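Local coordinates for protein toluene, o-xylene monooxygenase oxygenase subunit (Pseudomonas stutzeri, PDB 2INC) that probably serves as a ferritin-like helical subunit of the oxygenase component that hydroxylates toluene and o-xylene, at residues A214-T219 with R258-A263; F68-Q73 with T145-Y150; K266-L269 with G273-E276. All blocks are in the same frame, centred on the assembly; numbering follows the deposited sequence.

Contact 1: A214-T219 with R258-A263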
loop_
_atom_site.group_PDB
_atom_site.type_symbol
_atom_site.label_atom_id
_atom_site.label_comp_id
_atom_site.label_asym_id
_atom_site.label_seq_id
_atom_site.Cartn_x
_atom_site.Cartn_y
_atom_site.Cartn_z
ATOM N N ALA B 214 32.281 -8.137 -24.260
ATOM C CA ALA B 214 31.689 -8.475 -25.514
ATOM C C ALA B 214 30.244 -8.020 -25.605
ATOM O O ALA B 214 29.843 -7.459 -26.640
ATOM C CB ALA B 214 31.864 -9.990 -25.836
ATOM N N ILE B 215 29.461 -8.210 -24.540
ATOM C CA ILE B 215 28.016 -7.880 -24.609
ATOM C C ILE B 215 27.773 -6.396 -24.340
ATOM O O ILE B 215 27.079 -5.730 -25.095
ATOM C CB ILE B 215 27.212 -8.683 -23.564
ATOM C CG1 ILE B 215 27.338 -10.173 -23.810
ATOM C CG2 ILE B 215 25.751 -8.239 -23.578
ATOM C CD1 ILE B 215 26.795 -10.573 -25.150
ATOM N N ASN B 216 28.344 -5.880 -23.269
ATOM C CA ASN B 216 27.935 -4.548 -22.838
ATOM C C ASN B 216 28.795 -3.496 -23.465
ATOM O O ASN B 216 28.339 -2.334 -23.661
ATOM C CB ASN B 216 28.004 -4.393 -21.319
ATOM C CG ASN B 216 26.647 -4.713 -20.633
ATOM O OD1 ASN B 216 25.897 -5.536 -21.120
ATOM N ND2 ASN B 216 26.363 -4.061 -19.513
ATOM N N LEU B 217 30.061 -3.835 -23.717
ATOM C CA LEU B 217 30.949 -2.747 -24.176
ATOM C C LEU B 217 31.027 -2.686 -25.678
ATOM O O LEU B 217 31.304 -1.619 -26.231
ATOM C CB LEU B 217 32.351 -2.812 -23.537
ATOM C CG LEU B 217 32.438 -2.689 -22.009
ATOM C CD1 LEU B 217 33.882 -2.602 -21.535
ATOM C CD2 LEU B 217 31.655 -1.568 -21.533
ATOM N N VAL B 218 30.753 -3.810 -26.340
ATOM C CA VAL B 218 30.947 -3.889 -27.780
ATOM C C VAL B 218 29.639 -4.156 -28.502
ATOM O O VAL B 218 29.219 -3.345 -29.322
ATOM C CB VAL B 218 32.017 -4.958 -28.185
ATOM C CG1 VAL B 218 32.107 -5.090 -29.719
ATOM C CG2 VAL B 218 33.404 -4.575 -27.566
ATOM N N THR B 219 29.000 -5.283 -28.216
ATOM C CA THR B 219 27.795 -5.647 -28.951
ATOM C C THR B 219 26.643 -4.646 -28.726
ATOM O O THR B 219 26.042 -4.116 -29.682
ATOM C CB THR B 219 27.391 -7.027 -28.543
ATOM O OG1 THR B 219 28.462 -7.896 -28.892
ATOM C CG2 THR B 219 26.140 -7.474 -29.286
ATOM N N ARG B 258 24.585 1.635 -20.179
ATOM C CA ARG B 258 25.909 2.237 -20.406
ATOM C C ARG B 258 26.413 2.921 -19.131
ATOM O O ARG B 258 27.617 2.936 -18.862
ATOM C CB ARG B 258 25.870 3.230 -21.580
ATOM C CG ARG B 258 25.844 2.592 -22.961
ATOM C CD ARG B 258 25.496 3.638 -24.015
ATOM N NE ARG B 258 24.974 2.991 -25.226
ATOM C CZ ARG B 258 24.728 3.653 -26.343
ATOM N NH1 ARG B 258 24.967 4.959 -26.380
ATOM N NH2 ARG B 258 24.231 3.016 -27.407
ATOM N N ARG B 259 25.511 3.517 -18.375
ATOM C CA ARG B 259 25.914 4.172 -17.117
ATOM C C ARG B 259 26.555 3.205 -16.107
ATOM O O ARG B 259 27.597 3.507 -15.528
ATOM C CB ARG B 259 24.748 4.892 -16.472
ATOM C CG ARG B 259 24.356 6.215 -17.197
ATOM C CD ARG B 259 23.520 7.097 -16.296
ATOM N NE ARG B 259 22.210 6.520 -15.970
ATOM C CZ ARG B 259 21.128 6.631 -16.737
ATOM N NH1 ARG B 259 21.203 7.236 -17.907
ATOM N NH2 ARG B 259 19.968 6.107 -16.358
ATOM N N TRP B 260 25.966 2.027 -15.912
ATOM C CA TRP B 260 26.551 1.073 -14.976
ATOM C C TRP B 260 27.776 0.408 -15.581
ATOM O O TRP B 260 28.721 0.096 -14.834
ATOM C CB TRP B 260 25.540 0.075 -14.402
ATOM C CG TRP B 260 25.200 -1.174 -15.232
ATOM C CD1 TRP B 260 24.055 -1.394 -15.930
ATOM C CD2 TRP B 260 25.956 -2.397 -15.310
ATOM N NE1 TRP B 260 24.073 -2.675 -16.494
ATOM C CE2 TRP B 260 25.231 -3.293 -16.129
ATOM C CE3 TRP B 260 27.192 -2.827 -14.786
ATOM C CZ2 TRP B 260 25.678 -4.553 -16.395
ATOM C CZ3 TRP B 260 27.649 -4.062 -15.086
ATOM C CH2 TRP B 260 26.903 -4.932 -15.877
ATOM N N SER B 261 27.782 0.227 -16.917
ATOM C CA SER B 261 28.939 -0.375 -17.598
ATOM C C SER B 261 30.148 0.570 -17.437
ATOM O O SER B 261 31.256 0.124 -17.151
ATOM C CB SER B 261 28.654 -0.644 -19.067
ATOM O OG SER B 261 27.636 -1.617 -19.211
ATOM N N SER B 262 29.881 1.872 -17.566
ATOM C CA SER B 262 30.916 2.859 -17.399
ATOM C C SER B 262 31.418 2.884 -15.936
ATOM O O SER B 262 32.617 2.960 -15.702
ATOM C CB SER B 262 30.432 4.232 -17.888
ATOM O OG SER B 262 31.473 5.164 -17.683
ATOM N N ALA B 263 30.517 2.748 -14.957
ATOM C CA ALA B 263 30.938 2.743 -13.556
ATOM C C ALA B 263 31.822 1.563 -13.264
ATOM O O ALA B 263 32.811 1.691 -12.532
ATOM C CB ALA B 263 29.752 2.817 -12.608
HETATM O O HOH W 1 26.163 -1.170 -22.068
#

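Contact 2: F68-Q73 with T145-Y150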
loop_
_atom_site.group_PDB
_atom_site.type_symbol
_atom_site.label_atom_id
_atom_site.label_comp_id
_atom_site.label_asym_id
_atom_site.label_seq_id
_atom_site.Cartn_x
_atom_site.Cartn_y
_atom_site.Cartn_z
ATOM N N PHE B 68 31.586 -2.398 -5.673
ATOM C CA PHE B 68 30.895 -1.808 -6.798
ATOM C C PHE B 68 29.501 -1.325 -6.421
ATOM O O PHE B 68 28.766 -2.004 -5.691
ATOM C CB PHE B 68 30.759 -2.829 -7.958
ATOM C CG PHE B 68 29.982 -2.283 -9.142
ATOM C CD1 PHE B 68 30.551 -1.308 -9.971
ATOM C CD2 PHE B 68 28.656 -2.695 -9.398
ATOM C CE1 PHE B 68 29.820 -0.747 -11.051
ATOM C CE2 PHE B 68 27.940 -2.164 -10.483
ATOM C CZ PHE B 68 28.499 -1.209 -11.305
ATOM N N ARG B 69 29.131 -0.153 -6.946
ATOM C CA ARG B 69 27.832 0.453 -6.697
ATOM C C ARG B 69 27.239 0.894 -8.038
ATOM O O ARG B 69 27.878 1.640 -8.776
ATOM C CB ARG B 69 27.964 1.657 -5.731
ATOM C CG ARG B 69 28.593 1.323 -4.371
ATOM C CD ARG B 69 27.574 0.545 -3.524
ATOM N NE ARG B 69 28.077 0.167 -2.176
ATOM C CZ ARG B 69 28.694 -0.983 -1.889
ATOM N NH1 ARG B 69 29.084 -1.231 -0.640
ATOM N NH2 ARG B 69 28.937 -1.902 -2.809
ATOM N N ASP B 70 26.021 0.428 -8.354
ATOM C CA ASP B 70 25.218 0.931 -9.490
ATOM C C ASP B 70 24.991 2.429 -9.324
ATOM O O ASP B 70 24.403 2.836 -8.316
ATOM C CB ASP B 70 23.837 0.258 -9.484
ATOM C CG ASP B 70 22.915 0.741 -10.608
ATOM O OD1 ASP B 70 21.730 0.273 -10.672
ATOM O OD2 ASP B 70 23.372 1.546 -11.457
ATOM N N PRO B 71 25.426 3.247 -10.321
ATOM C CA PRO B 71 25.199 4.708 -10.241
ATOM C C PRO B 71 23.715 5.113 -10.223
ATOM O O PRO B 71 23.373 6.153 -9.637
ATOM C CB PRO B 71 25.939 5.253 -11.495
ATOM C CG PRO B 71 26.002 4.112 -12.434
ATOM C CD PRO B 71 26.175 2.881 -11.547
ATOM N N ASP B 72 22.825 4.290 -10.809
ATOM C CA ASP B 72 21.391 4.532 -10.714
ATOM C C ASP B 72 20.780 3.951 -9.412
ATOM O O ASP B 72 19.656 4.245 -9.088
ATOM C CB ASP B 72 20.659 3.931 -11.947
ATOM C CG ASP B 72 20.905 4.728 -13.241
ATOM O OD1 ASP B 72 22.053 4.708 -13.762
ATOM O OD2 ASP B 72 19.955 5.366 -13.745
ATOM N N GLN B 73 21.521 3.120 -8.681
ATOM C CA GLN B 73 21.075 2.570 -7.387
ATOM C C GLN B 73 19.777 1.788 -7.469
ATOM O O GLN B 73 18.977 1.790 -6.550
ATOM C CB GLN B 73 20.962 3.671 -6.317
ATOM C CG GLN B 73 22.316 4.319 -6.078
ATOM C CD GLN B 73 22.375 5.293 -4.920
ATOM O OE1 GLN B 73 23.113 6.285 -4.994
ATOM N NE2 GLN B 73 21.616 5.041 -3.853
ATOM N N THR B 145 26.022 -8.272 -10.398
ATOM C CA THR B 145 24.867 -9.115 -10.778
ATOM C C THR B 145 23.508 -8.373 -10.895
ATOM O O THR B 145 22.768 -8.585 -11.874
ATOM C CB THR B 145 24.704 -10.316 -9.819
ATOM O OG1 THR B 145 25.761 -11.224 -10.056
ATOM C CG2 THR B 145 23.342 -10.999 -10.061
ATOM N N ASN B 146 23.172 -7.503 -9.940
ATOM C CA ASN B 146 21.887 -6.832 -9.997
ATOM C C ASN B 146 21.760 -5.887 -11.195
ATOM O O ASN B 146 20.698 -5.829 -11.783
ATOM C CB ASN B 146 21.580 -6.085 -8.721
ATOM C CG ASN B 146 21.284 -6.991 -7.553
ATOM O OD1 ASN B 146 21.074 -6.498 -6.449
ATOM N ND2 ASN B 146 21.276 -8.319 -7.780
ATOM N N CYS B 147 22.818 -5.151 -11.556
ATOM C CA CYS B 147 22.769 -4.349 -12.782
ATOM C C CYS B 147 22.409 -5.243 -13.996
ATOM O O CYS B 147 21.644 -4.813 -14.841
ATOM C CB CYS B 147 24.077 -3.697 -13.027
ATOM S SG CYS B 147 24.334 -2.448 -11.789
ATOM N N ALA B 148 23.017 -6.427 -14.086
ATOM C CA ALA B 148 22.738 -7.407 -15.174
ATOM C C ALA B 148 21.297 -7.986 -15.125
ATOM O O ALA B 148 20.662 -8.245 -16.197
ATOM C CB ALA B 148 23.839 -8.578 -15.161
ATOM N N THR B 149 20.783 -8.197 -13.902
ATOM C CA THR B 149 19.388 -8.597 -13.663
ATOM C C THR B 149 18.439 -7.591 -14.296
ATOM O O THR B 149 17.620 -7.961 -15.085
ATOM C CB THR B 149 19.050 -8.721 -12.121
ATOM O OG1 THR B 149 19.979 -9.666 -11.496
ATOM C CG2 THR B 149 17.553 -9.265 -11.941
ATOM N N TYR B 150 18.578 -6.310 -13.959
ATOM C CA TYR B 150 17.619 -5.297 -14.459
ATOM C C TYR B 150 17.833 -5.055 -15.964
ATOM O O TYR B 150 16.893 -4.798 -16.696
ATOM C CB TYR B 150 17.695 -3.997 -13.622
ATOM C CG TYR B 150 17.487 -4.315 -12.140
ATOM C CD1 TYR B 150 18.359 -3.801 -11.176
ATOM C CD2 TYR B 150 16.477 -5.194 -11.729
ATOM C CE1 TYR B 150 18.193 -4.117 -9.821
ATOM C CE2 TYR B 150 16.328 -5.559 -10.332
ATOM C CZ TYR B 150 17.201 -4.978 -9.400
ATOM O OH TYR B 150 17.100 -5.313 -8.026
#

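Contact 3: K266-L269 with G273-E276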
loop_
_atom_site.group_PDB
_atom_site.type_symbol
_atom_site.label_atom_id
_atom_site.label_comp_id
_atom_site.label_asym_id
_atom_site.label_seq_id
_atom_site.Cartn_x
_atom_site.Cartn_y
_atom_site.Cartn_z
ATOM N N LYS B 266 35.214 2.011 -14.793
ATOM C CA LYS B 266 35.878 2.958 -13.908
ATOM C C LYS B 266 36.532 2.242 -12.738
ATOM O O LYS B 266 37.728 2.466 -12.400
ATOM C CB LYS B 266 34.901 4.011 -13.400
ATOM C CG LYS B 266 35.579 5.099 -12.584
ATOM C CD LYS B 266 34.645 6.201 -12.266
ATOM C CE LYS B 266 35.302 7.171 -11.313
ATOM N NZ LYS B 266 34.292 8.057 -10.642
ATOM N N MET B 267 35.737 1.406 -12.068
ATOM C CA MET B 267 36.252 0.673 -10.934
ATOM C C MET B 267 37.403 -0.234 -11.342
ATOM O O MET B 267 38.415 -0.277 -10.662
ATOM C CB MET B 267 35.130 -0.104 -10.259
ATOM C CG MET B 267 35.640 -0.998 -9.178
ATOM S SD MET B 267 34.218 -1.813 -8.448
ATOM C CE MET B 267 34.990 -2.677 -7.099
ATOM N N ALA B 268 37.258 -0.973 -12.442
ATOM C CA ALA B 268 38.314 -1.836 -12.929
ATOM C C ALA B 268 39.636 -1.078 -13.146
ATOM O O ALA B 268 40.701 -1.594 -12.823
ATOM C CB ALA B 268 37.877 -2.555 -14.213
ATOM N N LEU B 269 39.550 0.153 -13.651
ATOM C CA LEU B 269 40.755 0.975 -13.926
ATOM C C LEU B 269 41.493 1.409 -12.652
ATOM O O LEU B 269 42.572 1.966 -12.744
ATOM C CB LEU B 269 40.402 2.197 -14.764
ATOM C CG LEU B 269 39.849 1.910 -16.164
ATOM C CD1 LEU B 269 39.864 3.212 -17.024
ATOM C CD2 LEU B 269 40.595 0.828 -16.836
ATOM N N GLY B 273 46.859 -2.727 -14.975
ATOM C CA GLY B 273 46.770 -3.879 -15.877
ATOM C C GLY B 273 45.376 -4.137 -16.435
ATOM O O GLY B 273 45.219 -4.791 -17.474
ATOM N N ASN B 274 44.356 -3.638 -15.741
ATOM C CA ASN B 274 42.959 -3.826 -16.194
ATOM C C ASN B 274 42.582 -3.103 -17.489
ATOM O O ASN B 274 41.846 -3.660 -18.304
ATOM C CB ASN B 274 41.947 -3.518 -15.078
ATOM C CG ASN B 274 41.783 -4.699 -14.093
ATOM O OD1 ASN B 274 42.217 -5.801 -14.354
ATOM N ND2 ASN B 274 41.163 -4.441 -12.977
ATOM N N ARG B 275 43.054 -1.872 -17.676
ATOM C CA ARG B 275 42.820 -1.166 -18.942
ATOM C C ARG B 275 43.322 -1.998 -20.118
ATOM O O ARG B 275 42.619 -2.185 -21.105
ATOM C CB ARG B 275 43.462 0.221 -18.924
ATOM C CG ARG B 275 43.168 1.084 -20.154
ATOM C CD ARG B 275 44.070 2.348 -20.200
ATOM N NE ARG B 275 44.104 3.001 -18.884
ATOM C CZ ARG B 275 43.366 4.048 -18.525
ATOM N NH1 ARG B 275 42.536 4.631 -19.408
ATOM N NH2 ARG B 275 43.471 4.524 -17.269
ATOM N N GLU B 276 44.523 -2.541 -20.002
ATOM C CA GLU B 276 45.092 -3.317 -21.091
ATOM C C GLU B 276 44.271 -4.592 -21.310
ATOM O O GLU B 276 44.110 -5.059 -22.440
ATOM C CB GLU B 276 46.579 -3.647 -20.830
ATOM C CG GLU B 276 47.536 -2.397 -20.615
ATOM C CD GLU B 276 47.257 -1.545 -19.331
ATOM O OE1 GLU B 276 47.118 -2.092 -18.199
ATOM O OE2 GLU B 276 47.191 -0.292 -19.464
#

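Contact 1: A214-T219 with R258-A263
Trp260 meets Asn216 through the six-membered part of its indole, where CZ2 lies 3.2 Å from Asn216 ND2. The two side chains cross at about a right angle and their planes are steeply inclined, so the amide comes in obliquely rather than stacking. Trp260 holds CG between its own backbone N and carbonyl carbon (chi1 83°), and this turns the indole back toward the other helix. Glu151 ties the pair together: its OE1 takes a hydrogen bond from Asn216 ND2 and a weak one from Trp260 NE1.

The local axes of segments 214-219 and 258-263 pass 10.2 Å apart, at -106°. The segments lie on helices 208-237 and 241-268, within the all-helical fold of the ferritin clan. Helix 208-237 is itself irregular here, because residues 214-219 form a wider pi-type turn. Ala214 O receives both Thr219 N and Thr219 OG1, which arrive from opposite faces of its carbonyl plane.

Next in sequence, Ser261 illustrates how a small hydroxyl can link two helices in a buried contact. Its OG accepts from Asn216 ND2 at 2.8 Å, with an N-H...O angle of 146°, and also bonds to His257 O one turn earlier. A water adds a second route between the helices, donating to Ser261 OG at 3.2 Å and to Asn216 O at 2.9 Å. Beside this polar cluster, Leu217 supplies an apolar touch as its CD2 comes to 4.0 Å from Ser261 CB.

Contact 2: F68-Q73 with T145-Y150
Asp70 and Cys147 mark the closest backbone approach, their CA atoms 6.7 Å apart where the irregular chain 68-73 passes helix 142-172 and bends into a type I beta turn from Asp70 to Gln73. The turn is closed by Gln73 N donating to Asp70 O at 2.9 Å.

One thiol carries the side-chain contact. Cys147 SG points between Phe68 and Asp70, and against the phenyl ring it makes a sulfur-aromatic contact of the edge type: it is 3.8 Å from Phe68 CE2 and lies 87° off the ring normal, practically in the ring plane. Phe68 has its ring anti to the backbone N (chi1 177°), which extends CE2 toward the helix. On the Asp70 side, the same sulfur packs on CB at 3.6 Å and on CG at 3.7 Å.

The carboxylate of Asp70 is buried, yet each of its oxygens accepts a backbone N-H of the local chain. OD2 accepts from Asp72 N at 2.9 Å, forming an Asx turn in which the donor stands well above the carboxylate plane, and OD1 accepts from Leu74 N. The example shows a loop shaped by its own aspartate while CB and CG make its closest approach to the cysteine; the two backbone N-H groups would be expected to stabilise the negative charge.

Around this contact, helix 241-268 closes in, with Leu264 and Met267 against Phe68 and Trp260 against Cys147. Tyr21 of helix 20-25 bonds through OH to Asp70 N, and further along helix 142-172 Tyr150 OH hydrogen-bonds to a polar side chain of another protein chain.

Contact 3: K266-L269 with G273-E276
Asn274 and Ala268 supply the hydrogen bond that spans this short connection, from ND2 to the backbone O at 2.9 Å. It is fairly straight, with an N-H...O angle of 160°, and Ala268 O lies close to the amide plane of Asn274, although the donor is tilted 27° from the carbonyl plane. The same ND2 also donates to Lys61 O, so two backbone carbonyls share one amide nitrogen and fix how the amide is turned.

Apolar contact is left mainly to Leu269, whose two methyls are divided along the length of Arg275. CD2 sits against the base of that side chain, 3.6 Å from Arg275 CB, while CD1 reaches its far end and covers one face of the guanidinium, 3.8 Å from NH2 and offset toward the rim. The bend of Arg275 at chi3 (-46°) makes this possible by folding the planar group back over the leucine. Such packing is a useful illustration of how an exposed arginine can offer both aliphatic carbon and a flat face to one hydrophobic neighbour.

Backbone conformation makes a third contribution. Gly273 takes the N-cap position with a positive phi, right before helix 274-299.

Together these features define a short link between two consecutive helices: three residues separate the segments, which lie on helices 241-268 and 274-299. The loop at residues 60-65 lies alongside, with Leu60 touching Asn274 and His62 and Trp65 packing on Met267.

In the fold
Helix 241-268 runs through all three sites, supplying a segment to contacts 1 and 3 and packing against contact 2. Contacts 1 and 2 are buried and touch directly: Arg259 forms a salt bridge with Asp72, and Ala263 packs on Pro71. The centre of contact 3 lies about 21 Å from the centre of the chain, that of contact 1 about 8 Å; contact 3 also touches contact 2. Chemistry follows place. The deep helix crossing uses an amide, a hydroxyl and a water; the loop-to-helix contact sets a thiol between a ring edge and the carbon atoms of an aspartate; the partly exposed turn between consecutive helices combines one amide-to-backbone bond with leucine packed on arginine.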